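PDB 3KTA: chromosome partition protein Smc from Pyrococcus furiosus, which probably acts in chromosome condensation and partitioning, this piece being the N-terminal part of its ABC-type ATPase head. Local coordinates for residues 45-50 with 142-147. Residues are numbered along the deposited sequence; the frame is centred on the assembly and turned at random.
Sequences AILFVL and IVLQGD. With MG (magnesium ion), chain F; AP5 (bis(adenosine)-5'-pentaphosphate), chain E.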
loop_
_atom_site.group_PDB
_atom_site.type_symbol
_atom_site.label_atom_id
_atom_site.label_comp_id
_atom_site.label_asym_id
_atom_site.label_seq_id
_atom_site.Cartn_x
_atom_site.Cartn_y
_atom_site.Cartn_z
ATOM N N ALA A 45 3.283 -0.545 -11.198
ATOM C CA ALA A 45 2.291 -0.989 -12.189
ATOM C C ALA A 45 0.886 -0.675 -11.697
ATOM O O ALA A 45 0.017 -0.269 -12.474
ATOM C CB ALA A 45 2.455 -2.478 -12.491
ATOM N N ILE A 46 0.661 -0.842 -10.401
ATOM C CA ILE A 46 -0.627 -0.511 -9.802
ATOM C C ILE A 46 -0.888 1.000 -9.832
ATOM O O ILE A 46 -1.962 1.434 -10.239
ATOM C CB ILE A 46 -0.735 -1.065 -8.376
ATOM C CG1 ILE A 46 -0.645 -2.595 -8.418
ATOM C CG2 ILE A 46 -2.031 -0.561 -7.696
ATOM C CD1 ILE A 46 -0.500 -3.235 -7.042
ATOM N N LEU A 47 0.093 1.799 -9.413
ATOM C CA LEU A 47 -0.043 3.252 -9.491
ATOM C C LEU A 47 -0.381 3.692 -10.921
ATOM O O LEU A 47 -1.242 4.570 -11.148
ATOM C CB LEU A 47 1.268 3.928 -9.074
ATOM C CG LEU A 47 1.650 3.782 -7.602
ATOM C CD1 LEU A 47 2.965 4.506 -7.330
ATOM C CD2 LEU A 47 0.556 4.326 -6.727
ATOM N N PHE A 48 0.312 3.086 -11.879
ATOM C CA PHE A 48 0.183 3.460 -13.290
ATOM C C PHE A 48 -1.208 3.165 -13.830
ATOM O O PHE A 48 -1.864 4.041 -14.411
ATOM C CB PHE A 48 1.231 2.694 -14.096
ATOM C CG PHE A 48 1.131 2.887 -15.580
ATOM C CD1 PHE A 48 1.568 4.058 -16.168
ATOM C CD2 PHE A 48 0.640 1.871 -16.384
ATOM C CE1 PHE A 48 1.497 4.223 -17.557
ATOM C CE2 PHE A 48 0.577 2.026 -17.763
ATOM C CZ PHE A 48 1.008 3.202 -18.338
ATOM N N VAL A 49 -1.662 1.932 -13.634
ATOM C CA VAL A 49 -2.939 1.517 -14.221
ATOM C C VAL A 49 -4.129 2.219 -13.564
ATOM O O VAL A 49 -5.183 2.378 -14.190
ATOM C CB VAL A 49 -3.098 -0.022 -14.198
ATOM C CG1 VAL A 49 -3.318 -0.526 -12.770
ATOM C CG2 VAL A 49 -4.235 -0.449 -15.137
ATOM N N LEU A 50 -3.954 2.677 -12.325
ATOM C CA LEU A 50 -5.015 3.389 -11.611
ATOM C C LEU A 50 -4.977 4.891 -11.884
ATOM O O LEU A 50 -5.665 5.677 -11.225
ATOM C CB LEU A 50 -4.938 3.119 -10.102
ATOM C CG LEU A 50 -5.098 1.652 -9.707
ATOM C CD1 LEU A 50 -5.047 1.498 -8.180
ATOM C CD2 LEU A 50 -6.375 1.048 -10.278
ATOM N N ILE A 142 -2.054 3.077 0.158
ATOM C CA ILE A 142 -0.887 2.717 -0.640
ATOM C C ILE A 142 0.335 3.317 0.041
ATOM O O ILE A 142 0.446 4.530 0.176
ATOM C CB ILE A 142 -1.052 3.149 -2.121
ATOM C CG1 ILE A 142 -2.120 2.270 -2.807
ATOM C CG2 ILE A 142 0.276 3.061 -2.872
ATOM C CD1 ILE A 142 -2.418 2.660 -4.248
ATOM N N VAL A 143 1.228 2.466 0.539
ATOM C CA VAL A 143 2.401 2.958 1.256
ATOM C C VAL A 143 3.665 2.548 0.517
ATOM O O VAL A 143 4.106 1.390 0.594
ATOM C CB VAL A 143 2.452 2.438 2.713
ATOM C CG1 VAL A 143 3.650 3.046 3.450
ATOM C CG2 VAL A 143 1.132 2.747 3.453
ATOM N N LEU A 144 4.239 3.494 -0.223
ATOM C CA LEU A 144 5.381 3.203 -1.088
ATOM C C LEU A 144 6.650 3.037 -0.260
ATOM O O LEU A 144 6.684 3.386 0.928
ATOM C CB LEU A 144 5.557 4.303 -2.141
ATOM C CG LEU A 144 4.316 4.568 -3.009
ATOM C CD1 LEU A 144 4.557 5.775 -3.894
ATOM C CD2 LEU A 144 3.938 3.329 -3.824
ATOM N N GLN A 145 7.684 2.496 -0.887
ATOM C CA GLN A 145 8.916 2.198 -0.165
ATOM C C GLN A 145 9.460 3.444 0.536
ATOM O O GLN A 145 9.558 4.520 -0.062
ATOM C CB GLN A 145 9.950 1.619 -1.119
ATOM C CG GLN A 145 11.207 1.117 -0.395
ATOM C CD GLN A 145 12.031 0.179 -1.253
ATOM O OE1 GLN A 145 11.648 -0.162 -2.367
ATOM N NE2 GLN A 145 13.186 -0.237 -0.740
ATOM N N GLY A 146 9.786 3.292 1.817
ATOM C CA GLY A 146 10.340 4.381 2.599
ATOM C C GLY A 146 9.350 5.434 3.068
ATOM O O GLY A 146 9.759 6.443 3.648
ATOM N N ASP A 147 8.055 5.197 2.858
ATOM C CA ASP A 147 7.061 6.240 3.078
ATOM C C ASP A 147 6.065 5.936 4.206
ATOM O O ASP A 147 5.081 6.655 4.370
ATOM C CB ASP A 147 6.304 6.510 1.769
ATOM C CG ASP A 147 5.851 7.951 1.634
ATOM O OD1 ASP A 147 6.444 8.835 2.289
ATOM O OD2 ASP A 147 4.903 8.202 0.860
HETATM MG MG MG F . 11.896 -1.659 -3.788
HETATM P PA AP5 E . 18.482 1.323 -5.224
HETATM O O1A AP5 E . 19.830 0.654 -5.399
HETATM O O2A AP5 E . 18.222 2.368 -6.277
HETATM O O3A AP5 E . 17.256 0.266 -5.310
HETATM P PB AP5 E . 17.315 -1.196 -4.690
HETATM O O1B AP5 E . 18.069 -1.177 -3.375
HETATM O O2B AP5 E . 17.797 -2.221 -5.680
HETATM O O3B AP5 E . 15.715 -1.239 -4.493
HETATM P PG AP5 E . 14.987 -2.550 -4.042
HETATM O O1G AP5 E . 15.960 -3.436 -3.289
HETATM O O2G AP5 E . 13.828 -2.104 -3.208
HETATM O O3G AP5 E . 14.666 -3.240 -5.428
HETATM P PD AP5 E . 13.274 -3.721 -6.019
HETATM O O1D AP5 E . 13.199 -5.217 -5.978
HETATM O O2D AP5 E . 12.093 -3.001 -5.417
HETATM O O3D AP5 E . 13.519 -3.286 -7.555
HETATM P PE AP5 E . 12.677 -2.179 -8.381
HETATM O O1E AP5 E . 11.260 -2.690 -8.502
HETATM O O2E AP5 E . 12.866 -0.825 -7.798
HETATM O O5F AP5 E . 18.317 1.905 -3.732
HETATM C C5F AP5 E . 18.816 3.160 -3.307
HETATM C C4F AP5 E . 18.511 3.418 -1.830
HETATM O O4F AP5 E . 17.141 3.749 -1.690
HETATM C C3F AP5 E . 18.734 2.201 -0.944
HETATM O O3F AP5 E . 18.933 2.625 0.389
HETATM C C2F AP5 E . 17.394 1.502 -1.007
HETATM O O2F AP5 E . 17.146 0.736 0.152
HETATM C C1F AP5 E . 16.417 2.662 -1.131
HETATM N N9A AP5 E . 15.324 2.378 -2.073
HETATM C C8A AP5 E . 15.275 1.389 -3.018
HETATM N N7A AP5 E . 14.110 1.501 -3.692
HETATM C C5A AP5 E . 13.412 2.542 -3.186
HETATM C C6A AP5 E . 12.169 3.077 -3.495
HETATM N N6A AP5 E . 11.366 2.462 -4.368
HETATM N N1A AP5 E . 11.718 4.162 -2.785
HETATM C C2A AP5 E . 12.490 4.719 -1.781
HETATM N N3A AP5 E . 13.722 4.186 -1.471
HETATM C C4A AP5 E . 14.170 3.107 -2.164
HETATM O O5J AP5 E . 13.392 -2.378 -9.808
HETATM C C5J AP5 E . 14.599 -1.706 -10.116
HETATM C C4J AP5 E . 15.043 -2.205 -11.478
HETATM O O4J AP5 E . 14.057 -1.841 -12.443
HETATM C C3J AP5 E . 16.357 -1.543 -11.908
HETATM O O3J AP5 E . 17.221 -2.534 -12.409
HETATM C C2J AP5 E . 15.907 -0.629 -13.022
HETATM O O2J AP5 E . 16.936 -0.354 -13.958
HETATM C C1J AP5 E . 14.730 -1.399 -13.601
HETATM N N9B AP5 E . 13.920 -0.511 -14.444
HETATM C C8B AP5 E . 13.180 0.587 -14.098
HETATM N N7B AP5 E . 12.622 1.099 -15.220
HETATM C C5B AP5 E . 13.012 0.334 -16.269
HETATM C C6B AP5 E . 12.758 0.393 -17.633
HETATM N N6B AP5 E . 12.090 1.420 -18.147
HETATM N N1B AP5 E . 13.319 -0.556 -18.447
HETATM C C2B AP5 E . 14.128 -1.557 -17.955
HETATM N N3B AP5 E . 14.375 -1.609 -16.599
HETATM C C4B AP5 E . 13.827 -0.675 -15.791
HETATM O O HOH W 1 12.599 -0.153 -5.206
HETATM O O HOH W 2 11.045 -3.064 -2.498
#
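Leu47 carries the helical side of this contact, meeting Ile142 and Leu144 through its two methyl branches. Its CG lies anti to the carbonyl carbon (chi1 -68°), with both methyls turned to residues 142-147. Leu47 CD2 lies 4.1 Å from Ile142 CG2, the two side chains passing in opposite directions; Leu47 CD1 meets Leu144 CD2 tip to tip at 3.8 Å. No hydrogen bond crosses, and the nearest CA pair, Leu47 CA and Ile142 CA, stands 8.9 Å apart, so the joint is purely apolar and made by side chains. Leu47 lies near the C-terminal end of helix 39-49, on which Ala45 and Val49 pack against Val82 of strand 80-87, while Ile46 and Leu50 meet Phe89 of the partner chain.

This arrangement belongs to the ABC ATPase head: helix 39-49 starts in the Walker A residues Lys39 and Ser40, and residues 142-147 run into the Q-loop glutamine, Gln145. Ile142 and Val143 pair in parallel with a strand of the partner chain, so the sheet extends across the interface. From Leu144 to Asp147 the chain makes a type II turn, closed by Asp147 N to Leu144 O at 3.0 Å, and Gly146 takes positive phi within it.

Gln145 has CG anti to the backbone N (chi1 -173°) and an extended chain, which carries Gln145 OE1 to magnesium at 2.1 Å; Ser40 OG is another ligand of the same ion. Gln145 NE2 donates to AP5 O2G at 3.2 Å, bent to 142°, so both ends of the amide are engaged, and Gln145 CB lies 3.5 Å from AP5 N1A of an adenine.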